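Kappa-carrageenase (Pseudoalteromonas carrageenovora, PDB 1DYP) cleaves, through the family 16 glycoside hydrolase catalytic domain described here, the beta-1,4 linkages between D-galactose 4-sulfate and 3,6-anhydro-D-galactose within kappa-carrageenan. Local coordinates at residues 66-74 against 240-248; 86-97 against 221-231. The protein carries 1 engineered substitution. All coordinates share one frame; numbering follows the deposited sequence.

In this catalytic domain, two contacts between segments far apart in sequence illustrate how a beta-sandwich is sewn together. From the N terminus, after several shorter strands, the chain enters strand 54-70, whose end and following turn, 66-74, form one half of contact 1. It returns as strand 75-95, hydrogen-bonded to its predecessor, and gives 86-97 to contact 2. That contact closes when 221-231 comes back to lie antiparallel beside it; contact 1 closes afterwards, when 240-248, most of the 238-247 hairpin, arrives. The smaller loop therefore sits wholly within the larger. Contact 2 pairs strands 75-95 and 225-233 near the middle of the molecule; contact 1, its centre about 23 Å from that of contact 2, ties the hairpin to the end of strand 54-70.

Contact 1. Residues 66-74 against 240-248; sequences RTFWDGCNQ and WKCNQFYPS
Gln244 and Tyr246 are swung toward the turn after strand 66-70 by different torsions: CG of Gln244 stands between its backbone N and carbonyl carbon (chi1 72°), with the chain straight beyond it, while CG of Tyr246 lies opposite its own carbonyl carbon (chi1 -81°). The Gln244 amide uses both ends. Gln244 NE2 donates to Trp69 O (2.9 Å) in the plane of that carbonyl, and Gln244 OE1 receives Gly71 N (2.8 Å) from above the amide plane, a bent bond. Tyr246 OH is gripped twice, donating to Asp70 OD1 (2.5 Å) on the anti side of the carboxylate and accepting from Cys72 N (3.0 Å). Asn73 ND2 and Gln75 NE2 hold the other carboxylate oxygen, OD2, which should fix the rotation of Asp70. The Cys72-Cys242 disulfide, SG to SG 2.0 Å, bolts this turn covalently to the bend of the 238-247 beta-hairpin, at the margin of the family 16 beta-sandwich. Lys241 CG packs against Cys72 SG at 3.6 Å, and the same sulfur sits obliquely beside the Tyr246 ring. Further up the strand, Phe68 turns its edge to the face of Tyr246 in an offset edge-to-face pair, planes 76° apart; CE2 of Phe68 lies 3.8 Å from CE2 of Tyr246. Phe245 points elsewhere, reaching Arg234, a residue important for substrate recognition.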
# COMPACT_ATOMS: atom_id res chain seq x y z
N ARG A 66 1.01 -16.60 15.34
CA ARG A 66 0.77 -15.33 16.01
C ARG A 66 -0.71 -15.23 16.28
O ARG A 66 -1.50 -15.99 15.71
CB ARG A 66 1.22 -14.14 15.15
CG ARG A 66 0.44 -13.90 13.86
CD ARG A 66 0.69 -12.47 13.39
NE ARG A 66 0.21 -12.18 12.04
CZ ARG A 66 -1.06 -11.97 11.70
NH1 ARG A 66 -2.02 -12.03 12.61
NH2 ARG A 66 -1.37 -11.68 10.44
N THR A 67 -1.10 -14.32 17.16
CA THR A 67 -2.51 -14.14 17.43
C THR A 67 -3.10 -13.65 16.12
O THR A 67 -2.52 -12.81 15.44
CB THR A 67 -2.75 -13.12 18.56
OG1 THR A 67 -2.38 -13.71 19.81
CG2 THR A 67 -4.21 -12.73 18.62
N PHE A 68 -4.25 -14.20 15.76
CA PHE A 68 -4.91 -13.88 14.50
C PHE A 68 -6.36 -13.50 14.73
O PHE A 68 -7.08 -14.18 15.46
CB PHE A 68 -4.82 -15.10 13.59
CG PHE A 68 -5.53 -14.97 12.28
CD1 PHE A 68 -4.96 -14.25 11.24
CD2 PHE A 68 -6.75 -15.60 12.08
CE1 PHE A 68 -5.59 -14.17 10.00
CE2 PHE A 68 -7.39 -15.53 10.84
CZ PHE A 68 -6.81 -14.81 9.80
N TRP A 69 -6.80 -12.41 14.11
CA TRP A 69 -8.18 -11.99 14.23
C TRP A 69 -9.01 -12.72 13.19
O TRP A 69 -8.82 -12.55 11.99
CB TRP A 69 -8.33 -10.48 14.03
CG TRP A 69 -9.76 -10.03 13.96
CD1 TRP A 69 -10.40 -9.47 12.89
CD2 TRP A 69 -10.74 -10.10 15.01
NE1 TRP A 69 -11.70 -9.19 13.21
CE2 TRP A 69 -11.94 -9.56 14.50
CE3 TRP A 69 -10.71 -10.56 16.34
CZ2 TRP A 69 -13.11 -9.48 15.27
CZ3 TRP A 69 -11.87 -10.48 17.10
CH2 TRP A 69 -13.06 -9.94 16.56
N ASP A 70 -9.93 -13.56 13.68
CA ASP A 70 -10.83 -14.33 12.84
C ASP A 70 -12.13 -13.54 12.77
O ASP A 70 -13.08 -13.81 13.51
CB ASP A 70 -11.03 -15.71 13.49
CG ASP A 70 -12.03 -16.58 12.75
OD1 ASP A 70 -12.51 -16.19 11.66
OD2 ASP A 70 -12.32 -17.67 13.27
N GLY A 71 -12.15 -12.56 11.88
CA GLY A 71 -13.31 -11.70 11.71
C GLY A 71 -14.62 -12.41 11.46
O GLY A 71 -15.66 -12.02 11.98
N CYS A 72 -14.59 -13.46 10.64
CA CYS A 72 -15.80 -14.21 10.34
C CYS A 72 -16.47 -14.69 11.62
O CYS A 72 -17.70 -14.67 11.73
CB CYS A 72 -15.48 -15.41 9.46
SG CYS A 72 -15.00 -15.01 7.75
N ASN A 73 -15.67 -15.11 12.59
CA ASN A 73 -16.20 -15.59 13.85
C ASN A 73 -16.08 -14.57 14.98
O ASN A 73 -16.39 -14.87 16.13
CB ASN A 73 -15.50 -16.90 14.25
CG ASN A 73 -15.90 -18.06 13.36
OD1 ASN A 73 -17.08 -18.40 13.27
ND2 ASN A 73 -14.92 -18.66 12.70
N GLN A 74 -15.66 -13.36 14.63
CA GLN A 74 -15.51 -12.28 15.61
C GLN A 74 -14.74 -12.77 16.83
O GLN A 74 -15.19 -12.61 17.97
CB GLN A 74 -16.89 -11.76 16.03
CG GLN A 74 -17.64 -11.06 14.91
CD GLN A 74 -16.96 -9.77 14.49
OE1 GLN A 74 -16.90 -8.81 15.26
NE2 GLN A 74 -16.43 -9.74 13.27
N TRP A 240 -10.41 -14.68 0.70
CA TRP A 240 -10.89 -13.40 1.19
C TRP A 240 -12.35 -13.51 1.57
O TRP A 240 -13.20 -13.86 0.75
CB TRP A 240 -10.69 -12.33 0.11
CG TRP A 240 -11.39 -11.04 0.43
CD1 TRP A 240 -12.68 -10.72 0.12
CD2 TRP A 240 -10.85 -9.92 1.13
NE1 TRP A 240 -12.98 -9.46 0.60
CE2 TRP A 240 -11.87 -8.95 1.22
CE3 TRP A 240 -9.60 -9.64 1.69
CZ2 TRP A 240 -11.68 -7.72 1.85
CZ3 TRP A 240 -9.41 -8.42 2.32
CH2 TRP A 240 -10.44 -7.47 2.40
N LYS A 241 -12.63 -13.22 2.84
CA LYS A 241 -13.99 -13.30 3.35
C LYS A 241 -14.09 -12.46 4.63
O LYS A 241 -13.10 -12.26 5.33
CB LYS A 241 -14.35 -14.75 3.65
CG LYS A 241 -13.36 -15.48 4.55
CD LYS A 241 -13.83 -16.90 4.85
CE LYS A 241 -12.90 -17.61 5.81
NZ LYS A 241 -13.43 -18.96 6.17
N CYS A 242 -15.29 -11.99 4.91
CA CYS A 242 -15.54 -11.17 6.10
C CYS A 242 -14.56 -10.01 6.18
O CYS A 242 -14.02 -9.69 7.25
CB CYS A 242 -15.48 -12.03 7.36
SG CYS A 242 -16.35 -13.62 7.15
N ASN A 243 -14.31 -9.40 5.03
CA ASN A 243 -13.43 -8.24 4.89
C ASN A 243 -11.99 -8.42 5.33
O ASN A 243 -11.36 -7.48 5.82
CB ASN A 243 -14.06 -7.05 5.61
CG ASN A 243 -15.40 -6.65 5.02
OD1 ASN A 243 -15.52 -6.45 3.81
ND2 ASN A 243 -16.42 -6.55 5.87
N GLN A 244 -11.45 -9.62 5.14
CA GLN A 244 -10.07 -9.89 5.52
C GLN A 244 -9.55 -11.13 4.82
O GLN A 244 -10.32 -11.91 4.25
CB GLN A 244 -9.96 -10.11 7.03
CG GLN A 244 -10.56 -11.45 7.46
CD GLN A 244 -10.27 -11.79 8.90
OE1 GLN A 244 -10.87 -11.22 9.81
NE2 GLN A 244 -9.35 -12.72 9.12
N PHE A 245 -8.23 -11.31 4.86
CA PHE A 245 -7.61 -12.48 4.26
C PHE A 245 -7.54 -13.62 5.25
O PHE A 245 -7.51 -13.42 6.46
CB PHE A 245 -6.18 -12.16 3.80
CG PHE A 245 -6.10 -11.35 2.54
CD1 PHE A 245 -6.55 -11.87 1.33
CD2 PHE A 245 -5.56 -10.07 2.56
CE1 PHE A 245 -6.45 -11.13 0.16
CE2 PHE A 245 -5.46 -9.32 1.40
CZ PHE A 245 -5.91 -9.85 0.19
N TYR A 246 -7.52 -14.83 4.70
CA TYR A 246 -7.39 -16.06 5.46
C TYR A 246 -6.40 -16.87 4.63
O TYR A 246 -6.30 -16.68 3.42
CB TYR A 246 -8.71 -16.81 5.56
CG TYR A 246 -9.64 -16.28 6.62
CD1 TYR A 246 -10.44 -15.16 6.39
CD2 TYR A 246 -9.71 -16.89 7.88
CE1 TYR A 246 -11.28 -14.66 7.37
CE2 TYR A 246 -10.55 -16.39 8.87
CZ TYR A 246 -11.33 -15.28 8.61
OH TYR A 246 -12.17 -14.80 9.59
N PRO A 247 -5.64 -17.76 5.27
CA PRO A 247 -4.69 -18.55 4.48
C PRO A 247 -5.42 -19.61 3.67
O PRO A 247 -6.49 -20.07 4.06
CB PRO A 247 -3.78 -19.15 5.55
CG PRO A 247 -4.68 -19.29 6.73
CD PRO A 247 -5.49 -18.02 6.71
N SER A 248 -4.85 -19.98 2.53
CA SER A 248 -5.44 -21.03 1.70
C SER A 248 -4.65 -22.29 2.02
O SER A 248 -3.78 -22.27 2.89
CB SER A 248 -5.30 -20.71 0.22
OG SER A 248 -3.95 -20.86 -0.20

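Contact 2. Residues 86-97 against 221-231; sequences SGVAKSRATGNY and WHRQMNLTLSQ
Asn226 and Ser91 show how side chains can take over where a backbone ladder breaks. The Asn226 amide, its CG lying opposite the carbonyl carbon (chi1 -61°), sends ND2 to Ser91 O at 2.7 Å, nearly straight and in the plane of both groups. Ser91 in turn has OG between its backbone N and carbonyl carbon (chi1 73°), where it accepts Leu227 N (2.9 Å) and donates to Ala93 O, bracing the corner at 92-93. Lys90 runs fully extended across Thr228 and Asn226: its CG passes 3.6 Å from Thr228 OG1, and its CE rests against Asn226 CG. Its ammonium continues to a salt bridge with Glu36 and a hydrogen bond with Tyr120. On the same face, Val88 CG2 meets Thr228 CG2 at 3.6 Å.

Strands 88-91 and 225-231 are antiparallel neighbours in the family 16 beta-sandwich, paired by reciprocal bonds between Ala89 and Leu229. The side chains of Leu227 and Leu229 touch Phe117 of the adjoining strand 113-120 and residues of strand 258-270. At one end, Ser86 OG bonds to Gln231 O (2.6 Å) and also to Thr59.

Past the corner, Gly95 and Met225, a selenomethionine, again exchange two backbone bonds. Gln224 folds back at chi2 (-66°) so that OE1 receives the Thr94 hydroxyl, OG1, on a lone pair at 2.7 Å. Asn96 ND2 approaches His222 O from above its carbonyl plane, and Met225 CE packs near Asn96 CA and CB. Tyr97 and His222 meet at their edges, OH of Tyr97 close to CD2 of His222, while His222 NE2 bonds to Lys201 O. Trp221 lies about 5 Å, side chain to side chain, from the nucleophile Glu137.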
# COMPACT_ATOMS: atom_id res chain seq x y z
N SER A 86 6.66 -11.18 5.41
CA SER A 86 6.97 -10.24 4.35
C SER A 86 7.63 -8.98 4.86
O SER A 86 7.93 -8.86 6.05
CB SER A 86 5.71 -9.89 3.56
OG SER A 86 6.05 -9.33 2.31
N GLY A 87 7.85 -8.04 3.95
CA GLY A 87 8.51 -6.79 4.30
C GLY A 87 7.66 -5.56 4.15
O GLY A 87 6.78 -5.48 3.29
N VAL A 88 7.94 -4.57 5.00
CA VAL A 88 7.21 -3.32 5.00
C VAL A 88 8.10 -2.17 5.45
O VAL A 88 9.06 -2.37 6.21
CB VAL A 88 5.98 -3.38 5.96
CG1 VAL A 88 6.45 -3.70 7.37
CG2 VAL A 88 5.22 -2.06 5.93
N ALA A 89 7.80 -0.98 4.95
CA ALA A 89 8.50 0.24 5.32
C ALA A 89 7.36 1.25 5.46
O ALA A 89 6.76 1.66 4.47
CB ALA A 89 9.46 0.68 4.21
N LYS A 90 7.05 1.61 6.70
CA LYS A 90 5.96 2.55 6.99
C LYS A 90 6.55 3.82 7.60
O LYS A 90 7.23 3.76 8.63
CB LYS A 90 4.99 1.90 7.98
CG LYS A 90 3.81 2.76 8.41
CD LYS A 90 3.07 2.05 9.54
CE LYS A 90 1.88 2.84 10.06
NZ LYS A 90 1.21 2.09 11.18
N SER A 91 6.30 4.96 6.98
CA SER A 91 6.86 6.21 7.50
C SER A 91 6.28 6.52 8.86
O SER A 91 5.09 6.33 9.11
CB SER A 91 6.58 7.38 6.54
OG SER A 91 5.22 7.79 6.57
N ARG A 92 7.14 6.99 9.76
CA ARG A 92 6.67 7.34 11.09
C ARG A 92 5.89 8.65 10.99
O ARG A 92 4.93 8.87 11.72
CB ARG A 92 7.85 7.46 12.05
CG ARG A 92 8.58 6.13 12.26
CD ARG A 92 9.72 6.25 13.25
NE ARG A 92 10.57 5.06 13.25
CZ ARG A 92 10.20 3.88 13.75
NH1 ARG A 92 9.00 3.72 14.29
NH2 ARG A 92 11.04 2.85 13.70
N ALA A 93 6.31 9.50 10.06
CA ALA A 93 5.64 10.78 9.84
C ALA A 93 4.36 10.56 9.06
O ALA A 93 4.23 9.58 8.32
CB ALA A 93 6.56 11.73 9.08
N THR A 94 3.41 11.47 9.22
CA THR A 94 2.13 11.37 8.52
C THR A 94 1.85 12.62 7.71
O THR A 94 2.53 13.64 7.87
CB THR A 94 0.95 11.19 9.50
OG1 THR A 94 0.80 12.38 10.29
CG2 THR A 94 1.19 10.00 10.42
N GLY A 95 0.86 12.53 6.84
CA GLY A 95 0.47 13.67 6.03
C GLY A 95 -0.72 13.30 5.17
O GLY A 95 -1.29 12.22 5.32
N ASN A 96 -1.12 14.21 4.29
CA ASN A 96 -2.23 13.94 3.40
C ASN A 96 -2.02 14.54 2.01
O ASN A 96 -1.70 13.82 1.07
CB ASN A 96 -3.57 14.43 3.99
CG ASN A 96 -3.47 15.78 4.68
OD1 ASN A 96 -2.66 16.63 4.31
ND2 ASN A 96 -4.32 15.99 5.68
N TYR A 97 -2.17 15.85 1.89
CA TYR A 97 -2.01 16.50 0.59
C TYR A 97 -0.56 16.56 0.13
O TYR A 97 0.36 16.75 0.93
CB TYR A 97 -2.61 17.90 0.64
CG TYR A 97 -3.93 17.93 1.36
CD1 TYR A 97 -4.93 17.01 1.05
CD2 TYR A 97 -4.16 18.82 2.41
CE1 TYR A 97 -6.12 16.96 1.76
CE2 TYR A 97 -5.35 18.79 3.13
CZ TYR A 97 -6.33 17.85 2.80
OH TYR A 97 -7.49 17.79 3.53
N TRP A 221 -10.58 11.22 2.20
CA TRP A 221 -9.16 11.01 2.39
C TRP A 221 -8.41 12.27 2.81
O TRP A 221 -7.49 12.72 2.14
CB TRP A 221 -8.58 10.38 1.11
CG TRP A 221 -9.27 9.08 0.82
CD1 TRP A 221 -8.98 7.86 1.38
CD2 TRP A 221 -10.47 8.89 0.06
NE1 TRP A 221 -9.94 6.94 1.03
CE2 TRP A 221 -10.86 7.54 0.22
CE3 TRP A 221 -11.26 9.74 -0.73
CZ2 TRP A 221 -12.01 7.02 -0.38
CZ3 TRP A 221 -12.41 9.21 -1.33
CH2 TRP A 221 -12.77 7.87 -1.15
N HIS A 222 -8.82 12.83 3.95
CA HIS A 222 -8.21 14.04 4.48
C HIS A 222 -7.50 13.78 5.81
O HIS A 222 -6.91 14.68 6.40
CB HIS A 222 -9.26 15.14 4.67
CG HIS A 222 -10.03 15.46 3.43
ND1 HIS A 222 -11.23 14.85 3.12
CD2 HIS A 222 -9.75 16.29 2.40
CE1 HIS A 222 -11.66 15.31 1.96
NE2 HIS A 222 -10.79 16.18 1.50
N ARG A 223 -7.57 12.54 6.28
CA ARG A 223 -6.92 12.17 7.53
C ARG A 223 -5.41 12.07 7.35
O ARG A 223 -4.91 12.01 6.23
CB ARG A 223 -7.45 10.83 8.05
CG ARG A 223 -8.86 10.90 8.61
CD ARG A 223 -9.36 9.53 9.02
NE ARG A 223 -8.53 8.91 10.05
CZ ARG A 223 -8.50 9.29 11.33
NH1 ARG A 223 -9.26 10.29 11.75
NH2 ARG A 223 -7.72 8.65 12.19
N GLN A 224 -4.70 12.06 8.47
CA GLN A 224 -3.25 11.94 8.48
C GLN A 224 -2.91 10.48 8.17
O GLN A 224 -3.38 9.57 8.86
CB GLN A 224 -2.70 12.32 9.85
CG GLN A 224 -2.78 13.80 10.16
CD GLN A 224 -1.88 14.61 9.26
OE1 GLN A 224 -0.70 14.29 9.09
NE2 GLN A 224 -2.42 15.66 8.66
N MSE A 225 -2.11 10.27 7.14
CA MSE A 225 -1.76 8.91 6.73
C MSE A 225 -0.26 8.67 6.66
O MSE A 225 0.51 9.55 6.28
CB MSE A 225 -2.39 8.62 5.37
CG MSE A 225 -3.90 8.83 5.35
SE MSE A 225 -4.70 8.80 3.58
CE MSE A 225 -4.36 10.63 3.10
N ASN A 226 0.15 7.46 7.06
CA ASN A 226 1.55 7.06 7.03
C ASN A 226 1.86 6.48 5.66
O ASN A 226 1.17 5.58 5.19
CB ASN A 226 1.85 6.00 8.10
CG ASN A 226 1.59 6.51 9.50
OD1 ASN A 226 0.44 6.59 9.94
ND2 ASN A 226 2.66 6.86 10.20
N LEU A 227 2.92 6.99 5.03
CA LEU A 227 3.32 6.52 3.70
C LEU A 227 3.95 5.14 3.85
O LEU A 227 4.88 4.95 4.62
CB LEU A 227 4.30 7.49 3.08
CG LEU A 227 4.53 7.29 1.59
CD1 LEU A 227 3.21 7.39 0.83
CD2 LEU A 227 5.51 8.35 1.10
N THR A 228 3.45 4.19 3.07
CA THR A 228 3.92 2.82 3.19
C THR A 228 4.28 2.08 1.90
O THR A 228 3.64 2.25 0.86
CB THR A 228 2.84 1.99 3.93
OG1 THR A 228 2.41 2.72 5.09
CG2 THR A 228 3.38 0.64 4.36
N LEU A 229 5.32 1.27 1.99
CA LEU A 229 5.77 0.42 0.90
C LEU A 229 5.73 -0.97 1.53
O LEU A 229 6.30 -1.19 2.60
CB LEU A 229 7.20 0.77 0.48
CG LEU A 229 7.35 2.11 -0.25
CD1 LEU A 229 8.78 2.62 -0.15
CD2 LEU A 229 6.92 1.94 -1.70
N SER A 230 5.02 -1.90 0.91
CA SER A 230 4.93 -3.24 1.48
C SER A 230 4.52 -4.25 0.44
O SER A 230 4.01 -3.89 -0.62
CB SER A 230 3.90 -3.25 2.61
OG SER A 230 2.60 -2.93 2.12
N GLN A 231 4.75 -5.52 0.74
CA GLN A 231 4.36 -6.57 -0.19
C GLN A 231 3.45 -7.54 0.55
O GLN A 231 3.83 -8.12 1.56
CB GLN A 231 5.60 -7.29 -0.73
CG GLN A 231 5.26 -8.35 -1.76
CD GLN A 231 6.44 -8.70 -2.63
OE1 GLN A 231 6.76 -7.99 -3.58
NE2 GLN A 231 7.11 -9.80 -2.29